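Local coordinates for ribosomal protein L11 methyltransferase (Lactobacillus delbrueckii subsp. bulgaricus ATCC BAA-365, PDB 3GRZ) that probably methylates ribosomal protein L11 using S-adenosyl-L-methionine as methyl donor, this chain being the C-terminal, methyltransferase fragment, at residues B[43-53]-B[183-191]; B[122-133]-B[148-159]. All blocks are in the same frame, centred on the assembly; numbering follows the deposited sequence.

In the fold
After a small N-terminal sheet (6-9, 12-16, 29-33) the chain forms helix 44-57, whose early turns are one side of contact 1. After three more strands of the large sheet come strand 126-132, helix 135-145 and strand 153-161, an excursion that contact 2 closes across 14 residues. Residues 183-191 then close contact 1 across 129 residues, so contact 2 lies wholly within the longer loop. The centres are about 17 Å apart, yet the two meet: strands 153-161 and 188-195 are sheet neighbours, with L191 N 2.8 Å from F157 O, and S158 OG is hydrogen-bonded to T46 O. Contact 1 fixes a helix to the antiparallel end of the sheet; contact 2 joins two central strands.

Contact 1 of 2, residues B[43-53]-B[183-191]; sequences NHQTTQLAMLG and MRAGRWIGL
L49 lies across from G190, their CA atoms 5.4 Å apart, where helix 44-53 runs 17° from the direction of strand 188-191 with 7.9 Å between the axes. Strand 183-185, which precedes it, runs the opposite way and is joined to 188-191 by a type II' turn from A185 to W188. No hydrogen bond links helix to hairpin, so side chains make the join. L49 forks over it: CD1 drops to within 3.5 Å of G190 N, while CD2 is 4.1 Å from both M183 CB and A185 CB. The glycine is what permits this approach, since a CB at G190 would clash with L49 CB. M183 bends at its thioether (chi3 -76°), bringing CE to 3.3 Å from L49 O and SD against L52 CB. This hairpin is the signature of the class I methyltransferase fold, in which an antiparallel strand, here 188-195, is inserted between the fifth strand and strand 177-185, the outermost of this chain. M183 and R184 also pair with an antiparallel strand of the second subunit, continuing the sheet. Toward the turn, T46 CG2 makes a CH-pi contact over one face of the W188 indole, 3.9 Å from the centroid of the five-membered ring and 25° off its normal. Q45 OE1 instead meets the ring edge in plane, 3.4 Å from W188 CD1, and a water connects that oxygen, weakly, to R187 N. T47, like N132 of strand 126-132, is predicted to bind S-adenosyl-L-methionine, so the helix start borders the probable cofactor pocket.

Contact 2 of 2, residues B[122-133]-B[148-159]; sequences VDGKFDLIVANI and HLNEDGQVIFSG
D127 O takes the straight N-H of Q154 at 2.8 Å (171°), with G153 CA offering a C-H contact and a water lying close by. The D127 carboxylate is held as well: N150 ND2 gives OD1 a 2.9 Å bond from above the carboxylate plane, 60° out of it, though OD1 itself lies close to the N150 amide plane. N150 ND2 also donates to a water that bonds K125 O. An alanine in place of N150 would remove this amide, and D127 OD1 would probably be left to water, while the water on K125 O would lose one of its two holds. Beyond this corner strands 128-132 and 153-159 run parallel, axes 4.7 Å apart, and I129 and A131 each donate to and accept from the partner strand: I129 N to Q154 O at 3.0 Å, then I156 N to I129 O at 2.8 Å. Helix 135-145 links the two strands, a beta-alpha-beta crossover; it covers A131 and F157, while I156 faces helix 44-57 on the other side, its CD1 3.7 Å from L128 CD1. Just after helix 135-145, H148 is hydrogen-bonded through ND1 to Q144 O and, weakly, through NE2 to V122 O at 2.9 Å, while its own O accepts from F126 N. N132 ends its strand with CG trans to the backbone N (chi1 -177°), which sets OD1 beside S158 CB, 3.7 Å away, while N132 ND2 is hydrogen-bonded to T46 OG1. Fixing that amide through a helix residue at the C-terminal end of the strand is consistent with N132's predicted role in binding S-adenosyl-L-methionine.

Contact 1 of 2, residues B[43-53]-B[183-191]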
loop_
_atom_site.group_PDB
_atom_site.type_symbol
_atom_site.label_atom_id
_atom_site.label_comp_id
_atom_site.label_asym_id
_atom_site.label_seq_id
_atom_site.Cartn_x
_atom_site.Cartn_y
_atom_site.Cartn_z
ATOM N N ASN B 43 16.955 -4.422 1.911
ATOM C CA ASN B 43 15.956 -5.411 2.315
ATOM C C ASN B 43 14.644 -5.138 1.581
ATOM O O ASN B 43 14.084 -4.048 1.689
ATOM C CB ASN B 43 15.755 -5.357 3.835
ATOM C CG ASN B 43 14.938 -6.524 4.378
ATOM O OD1 ASN B 43 14.011 -7.021 3.739
ATOM N ND2 ASN B 43 15.276 -6.951 5.588
ATOM N N HIS B 44 14.167 -6.137 0.845
ATOM C CA HIS B 44 13.018 -5.991 -0.051
ATOM C C HIS B 44 11.695 -5.819 0.680
ATOM O O HIS B 44 10.875 -4.989 0.268
ATOM C CB HIS B 44 12.931 -7.168 -1.020
ATOM C CG HIS B 44 14.175 -7.369 -1.830
ATOM N ND1 HIS B 44 14.779 -6.347 -2.532
ATOM C CD2 HIS B 44 14.930 -8.471 -2.044
ATOM C CE1 HIS B 44 15.854 -6.812 -3.142
ATOM N NE2 HIS B 44 15.969 -8.099 -2.863
ATOM N N GLN B 45 11.502 -6.594 1.753
ATOM C CA GLN B 45 10.333 -6.468 2.623
ATOM C C GLN B 45 10.200 -5.053 3.207
ATOM O O GLN B 45 9.125 -4.459 3.149
ATOM C CB GLN B 45 10.328 -7.535 3.741
ATOM C CG GLN B 45 9.367 -8.722 3.488
ATOM C CD GLN B 45 9.580 -9.953 4.412
ATOM O OE1 GLN B 45 10.585 -10.070 5.135
ATOM N NE2 GLN B 45 8.618 -10.887 4.369
ATOM N N THR B 46 11.286 -4.506 3.738
ATOM C CA THR B 46 11.202 -3.216 4.420
ATOM C C THR B 46 11.032 -2.081 3.422
ATOM O O THR B 46 10.319 -1.113 3.700
ATOM C CB THR B 46 12.409 -2.950 5.347
ATOM O OG1 THR B 46 13.604 -2.901 4.567
ATOM C CG2 THR B 46 12.528 -4.050 6.410
ATOM N N THR B 47 11.662 -2.229 2.250
ATOM C CA THR B 47 11.476 -1.290 1.154
ATOM C C THR B 47 10.001 -1.249 0.746
ATOM O O THR B 47 9.443 -0.176 0.615
ATOM C CB THR B 47 12.410 -1.630 -0.052
ATOM O OG1 THR B 47 13.761 -1.416 0.351
ATOM C CG2 THR B 47 12.131 -0.754 -1.259
ATOM N N GLN B 48 9.376 -2.416 0.568
ATOM C CA GLN B 48 7.970 -2.478 0.181
ATOM C C GLN B 48 7.042 -1.821 1.226
ATOM O O GLN B 48 6.113 -1.121 0.856
ATOM C CB GLN B 48 7.533 -3.924 -0.065
ATOM C CG GLN B 48 6.083 -4.047 -0.556
ATOM C CD GLN B 48 5.638 -5.479 -0.733
ATOM O OE1 GLN B 48 5.476 -6.220 0.243
ATOM N NE2 GLN B 48 5.445 -5.887 -1.988
ATOM N N LEU B 49 7.300 -2.045 2.517
ATOM C CA LEU B 49 6.457 -1.455 3.574
ATOM C C LEU B 49 6.518 0.061 3.512
ATOM O O LEU B 49 5.476 0.741 3.509
ATOM C CB LEU B 49 6.840 -1.983 4.971
ATOM C CG LEU B 49 6.705 -3.509 5.168
ATOM C CD1 LEU B 49 6.957 -3.929 6.607
ATOM C CD2 LEU B 49 5.350 -4.020 4.672
ATOM N N ALA B 50 7.737 0.589 3.421
ATOM C CA ALA B 50 7.948 2.037 3.286
ATOM C C ALA B 50 7.254 2.589 2.032
ATOM O O ALA B 50 6.537 3.588 2.110
ATOM C CB ALA B 50 9.442 2.368 3.285
ATOM N N MET B 51 7.418 1.902 0.898
ATOM C CA MET B 51 6.762 2.297 -0.355
ATOM C C MET B 51 5.242 2.336 -0.308
ATOM O O MET B 51 4.633 3.240 -0.891
ATOM C CB MET B 51 7.183 1.391 -1.532
ATOM C CG MET B 51 8.591 1.616 -2.029
ATOM S SD MET B 51 8.897 3.306 -2.568
ATOM C CE MET B 51 7.345 3.720 -3.408
ATOM N N LEU B 52 4.632 1.350 0.356
ATOM C CA LEU B 52 3.169 1.326 0.539
ATOM C C LEU B 52 2.702 2.520 1.364
ATOM O O LEU B 52 1.660 3.106 1.074
ATOM C CB LEU B 52 2.704 0.018 1.187
ATOM C CG LEU B 52 2.849 -1.254 0.348
ATOM C CD1 LEU B 52 2.450 -2.511 1.147
ATOM C CD2 LEU B 52 2.064 -1.153 -0.959
ATOM N N GLY B 53 3.484 2.878 2.378
ATOM C CA GLY B 53 3.223 4.089 3.159
ATOM C C GLY B 53 3.304 5.363 2.334
ATOM O O GLY B 53 2.506 6.287 2.536
ATOM N N MET B 183 1.990 -2.055 9.566
ATOM C CA MET B 183 2.104 -3.130 8.582
ATOM C C MET B 183 3.155 -4.112 9.071
ATOM O O MET B 183 4.166 -3.703 9.614
ATOM C CB MET B 183 2.513 -2.571 7.216
ATOM C CG MET B 183 1.452 -1.770 6.480
ATOM S SD MET B 183 2.136 -0.984 4.981
ATOM C CE MET B 183 3.045 0.363 5.688
ATOM N N ARG B 184 2.903 -5.404 8.912
ATOM C CA ARG B 184 3.872 -6.397 9.293
ATOM C C ARG B 184 4.021 -7.443 8.206
ATOM O O ARG B 184 3.047 -8.115 7.857
ATOM C CB ARG B 184 3.504 -7.059 10.627
ATOM C CG ARG B 184 4.439 -8.230 10.927
ATOM C CD ARG B 184 4.454 -8.659 12.351
ATOM N NE ARG B 184 5.331 -9.816 12.502
ATOM C CZ ARG B 184 5.476 -10.501 13.628
ATOM N NH1 ARG B 184 6.290 -11.547 13.662
ATOM N NH2 ARG B 184 4.809 -10.138 14.715
ATOM N N ALA B 185 5.242 -7.568 7.681
ATOM C CA ALA B 185 5.605 -8.613 6.722
ATOM C C ALA B 185 6.814 -9.395 7.246
ATOM O O ALA B 185 7.903 -8.834 7.408
ATOM C CB ALA B 185 5.911 -8.009 5.343
ATOM N N GLY B 186 6.620 -10.683 7.512
ATOM C CA GLY B 186 7.647 -11.503 8.159
ATOM C C GLY B 186 7.870 -10.976 9.557
ATOM O O GLY B 186 6.917 -10.787 10.300
ATOM N N ARG B 187 9.120 -10.688 9.907
ATOM C CA ARG B 187 9.403 -10.107 11.222
ATOM C C ARG B 187 9.474 -8.578 11.209
ATOM O O ARG B 187 9.682 -7.947 12.248
ATOM C CB ARG B 187 10.642 -10.754 11.865
ATOM C CG ARG B 187 12.014 -10.514 11.206
ATOM C CD ARG B 187 13.110 -11.314 11.981
ATOM N NE ARG B 187 13.132 -10.959 13.411
ATOM C CZ ARG B 187 13.417 -11.783 14.422
ATOM N NH1 ARG B 187 13.720 -13.062 14.208
ATOM N NH2 ARG B 187 13.396 -11.316 15.668
ATOM N N TRP B 188 9.260 -7.991 10.032
ATOM C CA TRP B 188 9.444 -6.549 9.825
ATOM C C TRP B 188 8.164 -5.753 9.943
ATOM O O TRP B 188 7.118 -6.188 9.488
ATOM C CB TRP B 188 10.078 -6.276 8.455
ATOM C CG TRP B 188 11.401 -6.912 8.322
ATOM C CD1 TRP B 188 11.720 -7.993 7.541
ATOM C CD2 TRP B 188 12.592 -6.553 9.024
ATOM N NE1 TRP B 188 13.042 -8.311 7.702
ATOM C CE2 TRP B 188 13.605 -7.443 8.604
ATOM C CE3 TRP B 188 12.908 -5.551 9.961
ATOM C CZ2 TRP B 188 14.915 -7.365 9.085
ATOM C CZ3 TRP B 188 14.214 -5.475 10.439
ATOM C CH2 TRP B 188 15.199 -6.378 10.001
ATOM N N ILE B 189 8.282 -4.569 10.526
ATOM C CA ILE B 189 7.169 -3.671 10.765
ATOM C C ILE B 189 7.384 -2.369 10.018
ATOM O O ILE B 189 8.501 -1.832 9.995
ATOM C CB ILE B 189 7.034 -3.347 12.293
ATOM C CG1 ILE B 189 6.997 -4.626 13.142
ATOM C CG2 ILE B 189 5.840 -2.450 12.578
ATOM C CD1 ILE B 189 5.692 -5.345 13.163
ATOM N N GLY B 190 6.311 -1.863 9.409
ATOM C CA GLY B 190 6.271 -0.504 8.872
ATOM C C GLY B 190 5.152 0.277 9.532
ATOM O O GLY B 190 4.100 -0.280 9.838
ATOM N N LEU B 191 5.370 1.567 9.757
ATOM C CA LEU B 191 4.359 2.416 10.399
ATOM C C LEU B 191 4.089 3.701 9.641
ATOM O O LEU B 191 5.029 4.379 9.217
ATOM C CB LEU B 191 4.796 2.803 11.819
ATOM C CG LEU B 191 5.224 1.722 12.808
ATOM C CD1 LEU B 191 5.836 2.401 14.039
ATOM C CD2 LEU B 191 4.036 0.848 13.203
HETATM O O HOH W 1 11.268 -11.643 7.957
#

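Contact 2 of 2, residues B[122-133]-B[148-159]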
loop_
_atom_site.group_PDB
_atom_site.type_symbol
_atom_site.label_atom_id
_atom_site.label_comp_id
_atom_site.label_asym_id
_atom_site.label_seq_id
_atom_site.Cartn_x
_atom_site.Cartn_y
_atom_site.Cartn_z
ATOM N N VAL B 122 19.598 20.059 9.702
ATOM C CA VAL B 122 18.619 20.200 8.635
ATOM C C VAL B 122 17.669 21.312 9.051
ATOM O O VAL B 122 16.959 21.196 10.054
ATOM C CB VAL B 122 17.851 18.889 8.366
ATOM C CG1 VAL B 122 16.773 19.130 7.327
ATOM C CG2 VAL B 122 18.805 17.808 7.887
ATOM N N ASP B 123 17.663 22.389 8.272
ATOM C CA ASP B 123 16.988 23.625 8.660
ATOM C C ASP B 123 15.476 23.613 8.488
ATOM O O ASP B 123 14.744 24.099 9.353
ATOM C CB ASP B 123 17.586 24.814 7.900
ATOM C CG ASP B 123 18.997 25.151 8.359
ATOM O OD1 ASP B 123 19.292 24.985 9.566
ATOM O OD2 ASP B 123 19.808 25.586 7.509
ATOM N N GLY B 124 15.007 23.065 7.373
ATOM C CA GLY B 124 13.590 23.172 7.029
ATOM C C GLY B 124 12.659 22.219 7.755
ATOM O O GLY B 124 13.080 21.416 8.596
ATOM N N LYS B 125 11.378 22.352 7.441
ATOM C CA LYS B 125 10.353 21.432 7.907
ATOM C C LYS B 125 9.749 20.717 6.693
ATOM O O LYS B 125 9.829 21.214 5.567
ATOM C CB LYS B 125 9.268 22.177 8.683
ATOM C CG LYS B 125 9.763 23.058 9.827
ATOM C CD LYS B 125 8.591 23.785 10.496
ATOM C CE LYS B 125 9.034 24.576 11.725
ATOM N NZ LYS B 125 9.935 25.721 11.392
ATOM N N PHE B 126 9.140 19.559 6.917
ATOM C CA PHE B 126 8.655 18.737 5.811
ATOM C C PHE B 126 7.232 18.258 6.056
ATOM O O PHE B 126 6.799 18.156 7.204
ATOM C CB PHE B 126 9.602 17.533 5.611
ATOM C CG PHE B 126 11.061 17.925 5.467
ATOM C CD1 PHE B 126 11.581 18.272 4.218
ATOM C CD2 PHE B 126 11.896 17.992 6.587
ATOM C CE1 PHE B 126 12.917 18.662 4.081
ATOM C CE2 PHE B 126 13.231 18.392 6.465
ATOM C CZ PHE B 126 13.746 18.715 5.215
ATOM N N ASP B 127 6.513 17.966 4.974
ATOM C CA ASP B 127 5.183 17.331 5.061
ATOM C C ASP B 127 5.286 15.839 5.337
ATOM O O ASP B 127 4.360 15.239 5.865
ATOM C CB ASP B 127 4.445 17.485 3.743
ATOM C CG ASP B 127 4.163 18.929 3.397
ATOM O OD1 ASP B 127 3.772 19.697 4.299
ATOM O OD2 ASP B 127 4.317 19.291 2.219
ATOM N N LEU B 128 6.400 15.241 4.917
ATOM C CA LEU B 128 6.583 13.799 4.991
ATOM C C LEU B 128 8.033 13.449 5.333
ATOM O O LEU B 128 8.963 13.823 4.619
ATOM C CB LEU B 128 6.126 13.136 3.687
ATOM C CG LEU B 128 6.156 11.607 3.631
ATOM C CD1 LEU B 128 5.022 11.047 4.466
ATOM C CD2 LEU B 128 6.035 11.133 2.189
ATOM N N ILE B 129 8.227 12.765 6.453
ATOM C CA ILE B 129 9.549 12.291 6.821
ATOM C C ILE B 129 9.531 10.764 6.717
ATOM O O ILE B 129 8.661 10.116 7.287
ATOM C CB ILE B 129 9.976 12.784 8.235
ATOM C CG1 ILE B 129 10.060 14.321 8.247
ATOM C CG2 ILE B 129 11.311 12.142 8.645
ATOM C CD1 ILE B 129 10.418 14.945 9.592
ATOM N N VAL B 130 10.464 10.204 5.944
ATOM C CA VAL B 130 10.504 8.765 5.688
ATOM C C VAL B 130 11.839 8.239 6.193
ATOM O O VAL B 130 12.877 8.881 5.984
ATOM C CB VAL B 130 10.353 8.428 4.163
ATOM C CG1 VAL B 130 10.312 6.936 3.944
ATOM C CG2 VAL B 130 9.100 9.062 3.575
ATOM N N ALA B 131 11.820 7.088 6.867
ATOM C CA ALA B 131 13.048 6.495 7.409
ATOM C C ALA B 131 12.947 4.980 7.471
ATOM O O ALA B 131 12.169 4.448 8.255
ATOM C CB ALA B 131 13.347 7.063 8.800
ATOM N N ASN B 132 13.713 4.300 6.614
ATOM C CA ASN B 132 13.860 2.854 6.674
ATOM C C ASN B 132 15.217 2.550 7.272
ATOM O O ASN B 132 16.195 2.320 6.561
ATOM C CB ASN B 132 13.717 2.208 5.284
ATOM C CG ASN B 132 13.792 0.691 5.326
ATOM O OD1 ASN B 132 13.717 0.077 6.386
ATOM N ND2 ASN B 132 13.948 0.082 4.168
ATOM N N ILE B 133 15.269 2.580 8.596
ATOM C CA ILE B 133 16.505 2.362 9.330
ATOM C C ILE B 133 16.162 1.547 10.584
ATOM O O ILE B 133 14.988 1.432 10.970
ATOM C CB ILE B 133 17.230 3.708 9.686
ATOM C CG1 ILE B 133 16.296 4.655 10.436
ATOM C CG2 ILE B 133 17.781 4.413 8.422
ATOM C CD1 ILE B 133 16.820 6.097 10.606
ATOM N N HIS B 148 10.947 19.274 12.744
ATOM C CA HIS B 148 11.173 19.182 11.298
ATOM C C HIS B 148 9.917 18.777 10.540
ATOM O O HIS B 148 9.990 18.372 9.386
ATOM C CB HIS B 148 12.304 18.199 10.984
ATOM C CG HIS B 148 13.633 18.614 11.528
ATOM N ND1 HIS B 148 14.069 18.253 12.786
ATOM C CD2 HIS B 148 14.623 19.361 10.986
ATOM C CE1 HIS B 148 15.275 18.756 12.992
ATOM N NE2 HIS B 148 15.633 19.435 11.913
ATOM N N LEU B 149 8.763 18.898 11.187
ATOM C CA LEU B 149 7.516 18.461 10.590
ATOM C C LEU B 149 6.536 19.612 10.527
ATOM O O LEU B 149 6.255 20.238 11.551
ATOM C CB LEU B 149 6.954 17.292 11.410
ATOM C CG LEU B 149 6.077 16.190 10.820
ATOM C CD1 LEU B 149 6.650 15.529 9.543
ATOM C CD2 LEU B 149 5.828 15.159 11.908
ATOM N N ASN B 150 6.021 19.894 9.328
ATOM C CA ASN B 150 4.939 20.869 9.138
ATOM C C ASN B 150 3.684 20.467 9.928
ATOM O O ASN B 150 3.593 19.336 10.431
ATOM C CB ASN B 150 4.584 21.019 7.650
ATOM C CG ASN B 150 5.649 21.763 6.846
ATOM O OD1 ASN B 150 6.357 22.611 7.365
ATOM N ND2 ASN B 150 5.727 21.470 5.556
ATOM N N GLU B 151 2.722 21.379 10.067
ATOM C CA GLU B 151 1.436 20.969 10.631
ATOM C C GLU B 151 0.738 20.082 9.607
ATOM O O GLU B 151 0.859 20.304 8.392
ATOM C CB GLU B 151 0.572 22.154 11.102
ATOM C CG GLU B 151 -0.056 23.027 10.018
ATOM C CD GLU B 151 -1.292 23.772 10.520
ATOM O OE1 GLU B 151 -2.256 23.108 10.969
ATOM O OE2 GLU B 151 -1.298 25.021 10.459
ATOM N N ASP B 152 0.062 19.052 10.109
ATOM C CA ASP B 152 -0.466 17.937 9.298
ATOM C C ASP B 152 0.641 17.055 8.683
ATOM O O ASP B 152 0.375 16.253 7.791
ATOM C CB ASP B 152 -1.459 18.428 8.237
ATOM C CG ASP B 152 -2.548 19.318 8.827
ATOM O OD1 ASP B 152 -2.996 19.036 9.963
ATOM O OD2 ASP B 152 -2.950 20.302 8.163
ATOM N N GLY B 153 1.868 17.202 9.180
ATOM C CA GLY B 153 2.997 16.398 8.723
ATOM C C GLY B 153 2.831 14.931 9.057
ATOM O O GLY B 153 2.268 14.584 10.090
ATOM N N GLN B 154 3.320 14.066 8.171
ATOM C CA GLN B 154 3.224 12.626 8.344
ATOM C C GLN B 154 4.612 12.000 8.340
ATOM O O GLN B 154 5.576 12.607 7.870
ATOM C CB GLN B 154 2.362 12.027 7.237
ATOM C CG GLN B 154 0.924 12.456 7.347
ATOM C CD GLN B 154 0.103 12.026 6.176
ATOM O OE1 GLN B 154 0.070 12.699 5.143
ATOM N NE2 GLN B 154 -0.588 10.910 6.329
ATOM N N VAL B 155 4.709 10.800 8.899
ATOM C CA VAL B 155 5.988 10.123 9.075
ATOM C C VAL B 155 5.786 8.664 8.657
ATOM O O VAL B 155 4.765 8.050 8.988
ATOM C CB VAL B 155 6.547 10.257 10.538
ATOM C CG1 VAL B 155 7.813 9.471 10.732
ATOM C CG2 VAL B 155 6.885 11.721 10.882
ATOM N N ILE B 156 6.729 8.131 7.891
ATOM C CA ILE B 156 6.744 6.707 7.569
ATOM C C ILE B 156 8.039 6.068 8.061
ATOM O O ILE B 156 9.128 6.480 7.651
ATOM C CB ILE B 156 6.618 6.468 6.057
ATOM C CG1 ILE B 156 5.339 7.127 5.536
ATOM C CG2 ILE B 156 6.654 4.959 5.741
ATOM C CD1 ILE B 156 5.404 7.424 4.085
ATOM N N PHE B 157 7.909 5.088 8.956
ATOM C CA PHE B 157 9.037 4.296 9.435
ATOM C C PHE B 157 8.961 2.908 8.869
ATOM O O PHE B 157 7.882 2.330 8.762
ATOM C CB PHE B 157 9.033 4.135 10.961
ATOM C CG PHE B 157 9.464 5.366 11.727
ATOM C CD1 PHE B 157 10.023 6.472 11.075
ATOM C CD2 PHE B 157 9.349 5.388 13.118
ATOM C CE1 PHE B 157 10.436 7.593 11.793
ATOM C CE2 PHE B 157 9.759 6.513 13.856
ATOM C CZ PHE B 157 10.288 7.616 13.195
ATOM N N SER B 158 10.118 2.358 8.536
ATOM C CA SER B 158 10.228 0.944 8.226
ATOM C C SER B 158 11.564 0.464 8.787
ATOM O O SER B 158 12.346 1.279 9.311
ATOM C CB SER B 158 10.137 0.709 6.727
ATOM O OG SER B 158 9.943 -0.669 6.481
ATOM N N GLY B 159 11.808 -0.841 8.709
ATOM C CA GLY B 159 13.039 -1.437 9.228
ATOM C C GLY B 159 12.945 -1.810 10.701
ATOM O O GLY B 159 13.962 -2.082 11.334
HETATM O O HOH W 2 8.018 21.928 3.830
HETATM O O HOH W 3 1.514 15.335 5.404
HETATM O O HOH W 4 1.816 18.750 5.921
#